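Local coordinates for core protein VP4 (Bluetongue virus, PDB 2JHP) that caps viral mRNA as a multifunctional enzyme with two domains that bind S-adenosyl-L-homocysteine, and forms part of the inner capsid, at residues 122-125 and 126-130; 474-477 and 478-482. All blocks are in the same frame, centred on the assembly; numbering follows the deposited sequence.

Contact 1 (122-125 and 126-130); sequences RNYA and FKMAI. With SAH (S-adenosyl-L-homocysteine), chain B.
Arg122 and Phe126 run next to each other, one helical turn apart, in the C-terminal half of helix 114-128. This helix packs on the mixed sheet of a Rossmann-like methyltransferase domain, probably the guanine-N7 enzyme. From CB, the Arg122 chain is directed by a first torsion that sets CG opposite the backbone N (chi1 -154°). Arg122 CG then rests 3.6 Å from Phe126 CE1, and Arg122 CD lies 3.7 Å from that same carbon. A bend at chi3 turns the guanidinium from the ring to the cofactor product. There Arg122 NE donates to SAH O at 2.9 Å in a fairly straight bond (162°), with that oxygen in the guanidinium plane, while Arg122 NH2 reaches SAH OXT at 3.0 Å. The carboxylate is thus gripped by two nitrogens, and NH1 is left to a salt bridge with Asp119. Phe126, stacked on Phe132, flanks the aliphatic part of the arginine. The backbone bond Phe126 N to Arg122 O, 2.9 Å, belongs to the same turn. Two residues further along, Tyr124 turns its hydroxyl to Glu505, and Met128 CG sits over one face of the Tyr124 ring, 4.0 Å from its centroid and 23° off the normal, a CH-pi contact, with the sulfur placed obliquely.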
ATOM      1  N   ARG A 122      -2.471   0.003   6.002  1.00 12.83           N
ATOM      2  CA  ARG A 122      -1.853  -1.292   5.811  1.00 18.40           C
ATOM      3  C   ARG A 122      -1.398  -1.885   7.135  1.00 17.48           C
ATOM      4  O   ARG A 122      -1.435  -3.106   7.313  1.00 14.86           O
ATOM      5  CB  ARG A 122      -0.686  -1.215   4.838  1.00 19.45           C
ATOM      6  CG  ARG A 122      -0.420  -2.544   4.118  1.00 15.54           C
ATOM      7  CD  ARG A 122       0.716  -2.477   3.098  1.00 25.97           C
ATOM      8  NE  ARG A 122       0.432  -1.490   2.062  1.00  6.02           N
ATOM      9  CZ  ARG A 122       0.914  -0.258   2.070  1.00 18.74           C
ATOM     10  NH1 ARG A 122       1.712   0.113   3.058  1.00  8.07           N
ATOM     11  NH2 ARG A 122       0.592   0.590   1.101  1.00  8.65           N
ATOM     12  N   ASN A 123      -0.976  -1.029   8.065  1.00 12.22           N
ATOM     13  CA  ASN A 123      -0.545  -1.505   9.369  1.00 15.40           C
ATOM     14  C   ASN A 123      -1.695  -2.077  10.142  1.00 -8.64           C
ATOM     15  O   ASN A 123      -1.559  -3.123  10.709  1.00 12.86           O
ATOM     16  CB  ASN A 123       0.221  -0.434  10.142  1.00 18.43           C
ATOM     17  CG  ASN A 123       1.566  -0.083   9.482  1.00 80.94           C
ATOM     18  OD1 ASN A 123       2.017  -0.739   8.530  1.00 28.20           O
ATOM     19  ND2 ASN A 123       2.204   0.965   9.988  1.00 24.90           N
ATOM     20  N   TYR A 124      -2.849  -1.425  10.095  1.00 19.47           N
ATOM     21  CA  TYR A 124      -4.067  -1.986  10.683  1.00 13.05           C
ATOM     22  C   TYR A 124      -4.337  -3.373  10.086  1.00 14.09           C
ATOM     23  O   TYR A 124      -4.684  -4.325  10.816  1.00 12.86           O
ATOM     24  CB  TYR A 124      -5.269  -1.049  10.471  1.00 13.26           C
ATOM     25  CG  TYR A 124      -6.627  -1.699  10.701  1.00 29.51           C
ATOM     26  CD1 TYR A 124      -7.160  -1.820  11.989  1.00 28.85           C
ATOM     27  CD2 TYR A 124      -7.383  -2.193   9.626  1.00 10.92           C
ATOM     28  CE1 TYR A 124      -8.405  -2.410  12.203  1.00 19.08           C
ATOM     29  CE2 TYR A 124      -8.636  -2.792   9.830  1.00 20.86           C
ATOM     30  CZ  TYR A 124      -9.140  -2.899  11.124  1.00 11.94           C
ATOM     31  OH  TYR A 124     -10.374  -3.499  11.337  1.00 28.21           O
ATOM     32  N   ALA A 125      -4.151  -3.472   8.765  1.00 15.69           N
ATOM     33  CA  ALA A 125      -4.399  -4.706   8.021  1.00 11.76           C
ATOM     34  C   ALA A 125      -3.435  -5.842   8.372  1.00 25.53           C
ATOM     35  O   ALA A 125      -3.825  -7.010   8.313  1.00 20.19           O
ATOM     36  CB  ALA A 125      -4.407  -4.455   6.511  1.00 11.62           C
ATOM     37  N   PHE A 126      -2.196  -5.509   8.734  1.00 21.18           N
ATOM     38  CA  PHE A 126      -1.234  -6.539   9.135  1.00 20.30           C
ATOM     39  C   PHE A 126      -1.595  -7.073  10.516  1.00 18.77           C
ATOM     40  O   PHE A 126      -1.273  -8.219  10.850  1.00 18.04           O
ATOM     41  CB  PHE A 126       0.205  -6.016   9.124  1.00 14.65           C
ATOM     42  CG  PHE A 126       0.820  -5.955   7.757  1.00  9.55           C
ATOM     43  CD1 PHE A 126       1.212  -4.734   7.203  1.00 10.33           C
ATOM     44  CD2 PHE A 126       1.018  -7.122   7.008  1.00 12.95           C
ATOM     45  CE1 PHE A 126       1.791  -4.675   5.921  1.00 11.70           C
ATOM     46  CE2 PHE A 126       1.599  -7.070   5.723  1.00 15.22           C
ATOM     47  CZ  PHE A 126       1.981  -5.839   5.183  1.00 22.27           C
ATOM     48  N   LYS A 127      -2.271  -6.239  11.304  1.00 18.97           N
ATOM     49  CA  LYS A 127      -2.727  -6.630  12.638  1.00 17.71           C
ATOM     50  C   LYS A 127      -3.962  -7.515  12.558  1.00 16.68           C
ATOM     51  O   LYS A 127      -4.158  -8.383  13.408  1.00 16.36           O
ATOM     52  CB  LYS A 127      -3.022  -5.405  13.516  1.00 17.07           C
ATOM     53  CG  LYS A 127      -1.807  -4.529  13.822  1.00 37.19           C
ATOM     54  CD  LYS A 127      -0.710  -5.340  14.497  1.00 20.41           C
ATOM     55  CE  LYS A 127       0.573  -4.549  14.672  1.00 28.76           C
ATOM     56  NZ  LYS A 127       1.727  -5.465  14.950  1.00 38.02           N
ATOM     57  N   MET A 128      -4.776  -7.314  11.524  1.00 13.04           N
ATOM     58  CA  MET A 128      -6.073  -7.974  11.443  1.00 15.29           C
ATOM     59  C   MET A 128      -6.225  -9.023  10.336  1.00 20.24           C
ATOM     60  O   MET A 128      -7.247  -9.702  10.283  1.00 21.25           O
ATOM     61  CB  MET A 128      -7.196  -6.938  11.342  1.00 19.87           C
ATOM     62  CG  MET A 128      -7.206  -5.886  12.439  1.00 25.93           C
ATOM     63  SD  MET A 128      -7.604  -6.552  14.058  1.00 21.34           S
ATOM     64  CE  MET A 128      -7.627  -5.061  15.037  1.00 31.08           C
ATOM     65  N   ALA A 129      -5.236  -9.183   9.460  1.00 16.63           N
ATOM     66  CA  ALA A 129      -5.416 -10.106   8.326  1.00 26.33           C
ATOM     67  C   ALA A 129      -4.267 -11.078   8.070  1.00 16.56           C
ATOM     68  O   ALA A 129      -3.124 -10.829   8.456  1.00 24.49           O
ATOM     69  CB  ALA A 129      -5.780  -9.333   7.039  1.00 14.77           C
ATOM     70  N   ILE A 130      -4.599 -12.198   7.434  1.00 20.49           N
ATOM     71  CA  ILE A 130      -3.606 -13.144   6.940  1.00 24.77           C
ATOM     72  C   ILE A 130      -3.372 -12.896   5.445  1.00 37.16           C
ATOM     73  O   ILE A 130      -2.232 -12.785   5.019  1.00 17.73           O
ATOM     74  CB  ILE A 130      -3.988 -14.644   7.250  1.00 20.05           C
ATOM     75  CG1 ILE A 130      -3.582 -15.047   8.679  1.00 10.23           C
ATOM     76  CG2 ILE A 130      -3.321 -15.609   6.287  1.00 73.47           C
ATOM     77  CD1 ILE A 130      -4.436 -14.446   9.753  1.00 19.56           C
TER
HETATM   78  N   SAH B1645      -2.135  -3.362  -2.449  1.00 34.62           N
HETATM   79  CA  SAH B1645      -0.848  -2.597  -2.431  1.00 17.59           C
HETATM   80  CB  SAH B1645      -0.392  -2.064  -3.793  1.00 14.75           C
HETATM   81  CG  SAH B1645      -1.411  -1.785  -4.883  1.00 48.60           C
HETATM   82  SD  SAH B1645      -0.579  -1.503  -6.470  1.00 14.02           S
HETATM   83  C   SAH B1645      -0.832  -1.494  -1.385  1.00 19.67           C
HETATM   84  O   SAH B1645      -1.299  -1.692  -0.261  1.00 20.34           O
HETATM   85  OXT SAH B1645      -0.325  -0.398  -1.624  1.00 46.07           O
HETATM   86  C5' SAH B1645      -1.934  -2.349  -7.333  1.00 -6.02           C
HETATM   87  C4' SAH B1645      -1.574  -3.760  -7.765  1.00  4.74           C
HETATM   88  O4' SAH B1645      -2.713  -4.596  -7.747  1.00  7.70           O
HETATM   89  C3' SAH B1645      -1.003  -3.810  -9.180  1.00  0.69           C
HETATM   90  O3' SAH B1645       0.092  -4.711  -9.145  1.00 -7.14           O
HETATM   91  C2' SAH B1645      -2.121  -4.413 -10.017  1.00 -0.27           C
HETATM   92  O2' SAH B1645      -1.651  -5.212 -11.070  1.00 10.14           O
HETATM   93  C1' SAH B1645      -2.848  -5.279  -8.989  1.00 -1.73           C
HETATM   94  N9  SAH B1645      -4.260  -5.545  -9.346  1.00 14.19           N
HETATM   95  C8  SAH B1645      -5.148  -4.687  -9.953  1.00 -2.81           C
HETATM   96  N7  SAH B1645      -6.335  -5.328 -10.105  1.00 19.58           N
HETATM   97  C5  SAH B1645      -6.222  -6.581  -9.605  1.00 -6.33           C
HETATM   98  C6  SAH B1645      -7.117  -7.649  -9.495  1.00 10.97           C
HETATM   99  N6  SAH B1645      -8.367  -7.526  -9.938  1.00  9.62           N
HETATM  100  N1  SAH B1645      -6.711  -8.835  -8.914  1.00  5.85           N
HETATM  101  C2  SAH B1645      -5.416  -8.965  -8.441  1.00 18.83           C
HETATM  102  N3  SAH B1645      -4.526  -7.910  -8.547  1.00  8.90           N
HETATM  103  C4  SAH B1645      -4.918  -6.734  -9.122  1.00 -4.23           C

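Contact 2 (474-477 and 478-482); sequences ILFL and MWRYP
This is a local contact of three- and four-residue spacings at the C-terminal end of helix 470-480, in which Ile474, Phe476 and Leu477 meet Met478, Arg480 and Tyr481 one turn on. The helix follows strand 466-469, an outermost strand of the mixed sheet in a Rossmann-like methyltransferase domain, and packs beside helix 114-128. The backbone evidence is regular: Met478 N donates to Ile474 O at 2.7 Å, and the last turn closes with Tyr481 N to Leu477 O at 2.9 Å, after which Tyr481 leaves helical geometry.

Phe476 and Arg480 extend in a shared direction, one next to the other. Arg480 NH2 comes within 3.3 Å of Phe476 CZ, and the ring and guanidinium planes stand 84° apart. The ring therefore presents its edge to a face of the guanidinium, which is not the geometry of a cation-pi stack. Bends at chi2 (101°) and chi3 bring the guanidinium to that edge, where NH2 also makes a weak hydrogen bond to Pro506 O. Trp479 meets the same phenyl ring obliquely, with the centroid of its six-membered ring 5.8 Å from that of Phe476; its NE1 is held by Ser593 O.

On another side of the helix the extended Met478 chain lies across two aliphatic residues: Met478 SD is 3.7 Å from Leu475 CD1, and Met478 CE is 3.9 Å from Ile474 CG2. Leu477 reaches the closing tyrosine through a methyl group, Leu477 CD2 lying 3.7 Å from Tyr481 CD1. The neighbour in sequence meets that tyrosine too: Arg480 CG rests over one face of the Tyr481 ring, 3.4 Å above its plane and displaced from the centre.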
ATOM      1  N   ILE A 474      -9.511   6.905   8.713  1.00  7.80           N
ATOM      2  CA  ILE A 474      -8.319   7.136   9.519  1.00 10.51           C
ATOM      3  C   ILE A 474      -8.696   7.648  10.916  1.00 11.82           C
ATOM      4  O   ILE A 474      -8.179   7.174  11.919  1.00 14.18           O
ATOM      5  CB  ILE A 474      -7.336   8.092   8.811  1.00  7.72           C
ATOM      6  CG1 ILE A 474      -6.714   7.419   7.568  1.00 20.24           C
ATOM      7  CG2 ILE A 474      -6.280   8.621   9.781  1.00  9.40           C
ATOM      8  CD1 ILE A 474      -5.517   6.458   7.811  1.00 10.71           C
ATOM      9  N   LEU A 475      -9.612   8.606  10.960  1.00 13.23           N
ATOM     10  CA  LEU A 475     -10.096   9.185  12.199  1.00 14.29           C
ATOM     11  C   LEU A 475     -10.794   8.144  13.078  1.00  6.01           C
ATOM     12  O   LEU A 475     -10.702   8.190  14.308  1.00 14.79           O
ATOM     13  CB  LEU A 475     -11.053  10.331  11.871  1.00 31.25           C
ATOM     14  CG  LEU A 475     -10.533  11.774  11.888  1.00 21.39           C
ATOM     15  CD1 LEU A 475      -9.062  11.903  12.290  1.00 11.89           C
ATOM     16  CD2 LEU A 475     -10.815  12.469  10.583  1.00 32.79           C
ATOM     17  N   PHE A 476     -11.497   7.216  12.437  1.00  9.65           N
ATOM     18  CA  PHE A 476     -12.078   6.087  13.128  1.00 15.68           C
ATOM     19  C   PHE A 476     -10.993   5.245  13.803  1.00 12.62           C
ATOM     20  O   PHE A 476     -11.131   4.879  14.971  1.00 20.56           O
ATOM     21  CB  PHE A 476     -12.892   5.228  12.167  1.00 14.69           C
ATOM     22  CG  PHE A 476     -13.677   4.146  12.849  1.00  4.11           C
ATOM     23  CD1 PHE A 476     -14.875   4.444  13.500  1.00 11.91           C
ATOM     24  CD2 PHE A 476     -13.219   2.834  12.859  1.00 14.82           C
ATOM     25  CE1 PHE A 476     -15.606   3.456  14.125  1.00  9.82           C
ATOM     26  CE2 PHE A 476     -13.945   1.845  13.483  1.00 23.35           C
ATOM     27  CZ  PHE A 476     -15.144   2.158  14.116  1.00 -3.66           C
ATOM     28  N   LEU A 477      -9.921   4.959  13.071  1.00 18.72           N
ATOM     29  CA  LEU A 477      -8.824   4.142  13.587  1.00  7.48           C
ATOM     30  C   LEU A 477      -7.989   4.891  14.596  1.00 17.95           C
ATOM     31  O   LEU A 477      -7.481   4.286  15.522  1.00 16.63           O
ATOM     32  CB  LEU A 477      -7.936   3.594  12.449  1.00 -6.12           C
ATOM     33  CG  LEU A 477      -8.611   2.613  11.487  1.00 13.31           C
ATOM     34  CD1 LEU A 477      -7.874   2.492  10.157  1.00  9.94           C
ATOM     35  CD2 LEU A 477      -8.775   1.265  12.167  1.00 16.44           C
ATOM     36  N   MET A 478      -7.835   6.197  14.427  1.00-13.75           N
ATOM     37  CA  MET A 478      -7.221   7.000  15.475  1.00-10.67           C
ATOM     38  C   MET A 478      -7.964   6.750  16.811  1.00 -6.32           C
ATOM     39  O   MET A 478      -7.352   6.569  17.871  1.00 -7.63           O
ATOM     40  CB  MET A 478      -7.225   8.485  15.136  1.00-13.62           C
ATOM     41  CG  MET A 478      -6.089   8.886  14.231  1.00 25.89           C
ATOM     42  SD  MET A 478      -6.030  10.662  13.946  1.00 15.22           S
ATOM     43  CE  MET A 478      -4.793  10.753  12.659  1.00 13.20           C
ATOM     44  N   TRP A 479      -9.290   6.697  16.713  1.00  6.22           N
ATOM     45  CA  TRP A 479     -10.193   6.674  17.853  1.00 12.60           C
ATOM     46  C   TRP A 479     -10.311   5.299  18.508  1.00 10.58           C
ATOM     47  O   TRP A 479     -10.330   5.202  19.728  1.00 24.58           O
ATOM     48  CB  TRP A 479     -11.554   7.175  17.369  1.00  6.03           C
ATOM     49  CG  TRP A 479     -12.664   7.176  18.347  1.00 42.21           C
ATOM     50  CD1 TRP A 479     -12.622   7.585  19.635  1.00 19.96           C
ATOM     51  CD2 TRP A 479     -14.016   6.797  18.085  1.00-17.64           C
ATOM     52  NE1 TRP A 479     -13.864   7.459  20.215  1.00  4.02           N
ATOM     53  CE2 TRP A 479     -14.739   6.978  19.279  1.00  9.20           C
ATOM     54  CE3 TRP A 479     -14.685   6.305  16.953  1.00 28.48           C
ATOM     55  CZ2 TRP A 479     -16.102   6.684  19.381  1.00 -9.97           C
ATOM     56  CZ3 TRP A 479     -16.038   6.012  17.052  1.00 10.45           C
ATOM     57  CH2 TRP A 479     -16.730   6.195  18.258  1.00  0.75           C
ATOM     58  N   ARG A 480     -10.380   4.253  17.683  1.00 17.97           N
ATOM     59  CA  ARG A 480     -10.563   2.873  18.129  1.00 23.57           C
ATOM     60  C   ARG A 480      -9.232   2.144  18.392  1.00 21.75           C
ATOM     61  O   ARG A 480      -9.138   1.333  19.319  1.00 17.55           O
ATOM     62  CB  ARG A 480     -11.418   2.101  17.108  1.00 39.52           C
ATOM     63  CG  ARG A 480     -11.667   0.619  17.430  1.00 42.64           C
ATOM     64  CD  ARG A 480     -13.035   0.368  18.023  1.00 17.41           C
ATOM     65  NE  ARG A 480     -14.042   0.051  17.007  1.00 28.46           N
ATOM     66  CZ  ARG A 480     -15.360   0.134  17.201  1.00 11.07           C
ATOM     67  NH1 ARG A 480     -15.852   0.537  18.375  1.00 31.59           N
ATOM     68  NH2 ARG A 480     -16.191  -0.180  16.219  1.00 58.62           N
ATOM     69  N   TYR A 481      -8.212   2.430  17.587  1.00 25.14           N
ATOM     70  CA  TYR A 481      -6.912   1.779  17.744  1.00 18.99           C
ATOM     71  C   TYR A 481      -5.762   2.782  17.845  1.00 23.44           C
ATOM     72  O   TYR A 481      -4.965   2.904  16.918  1.00 21.35           O
ATOM     73  CB  TYR A 481      -6.658   0.800  16.601  1.00 14.36           C
ATOM     74  CG  TYR A 481      -7.692  -0.289  16.466  1.00 17.84           C
ATOM     75  CD1 TYR A 481      -8.701  -0.199  15.515  1.00 32.98           C
ATOM     76  CD2 TYR A 481      -7.655  -1.419  17.285  1.00 -6.55           C
ATOM     77  CE1 TYR A 481      -9.653  -1.200  15.373  1.00  4.26           C
ATOM     78  CE2 TYR A 481      -8.609  -2.436  17.160  1.00  7.01           C
ATOM     79  CZ  TYR A 481      -9.609  -2.317  16.197  1.00 16.07           C
ATOM     80  OH  TYR A 481     -10.553  -3.313  16.066  1.00 23.63           O
ATOM     81  N   PRO A 482      -5.670   3.492  18.985  1.00 31.70           N
ATOM     82  CA  PRO A 482      -4.702   4.557  19.258  1.00 26.30           C
ATOM     83  C   PRO A 482      -3.209   4.263  19.048  1.00 32.92           C
ATOM     84  O   PRO A 482      -2.445   5.203  18.855  1.00 32.27           O
ATOM     85  CB  PRO A 482      -4.971   4.888  20.723  1.00 20.21           C
ATOM     86  CG  PRO A 482      -6.399   4.573  20.889  1.00 21.45           C
ATOM     87  CD  PRO A 482      -6.579   3.311  20.130  1.00 34.21           C
TER

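The centres of contacts 1 and 2 are 14 Å apart, and their two helix ends pack directly on each other. Leu477 CD2 comes within 3.5 Å of Tyr124 CD1, and Met128 CE lies 3.5 Å from Tyr481 CE2. Tyr124 CE1 and Tyr481 CE1 are 3.6 Å apart, and both tyrosine hydroxyls are hydrogen-bonded to OE2 of Glu505, so one carboxylate oxygen is shared by helix 114-128 and the residue just after helix 470-480. Their relation to the pocket differs. Contact 1 reaches the ligands through Arg122, whose side chain is also about 3 Å from a bound guanine. Contact 2 lies further from the ligands, with the Ile474 side chain about 9 Å from guanine and about 12 Å from SAH.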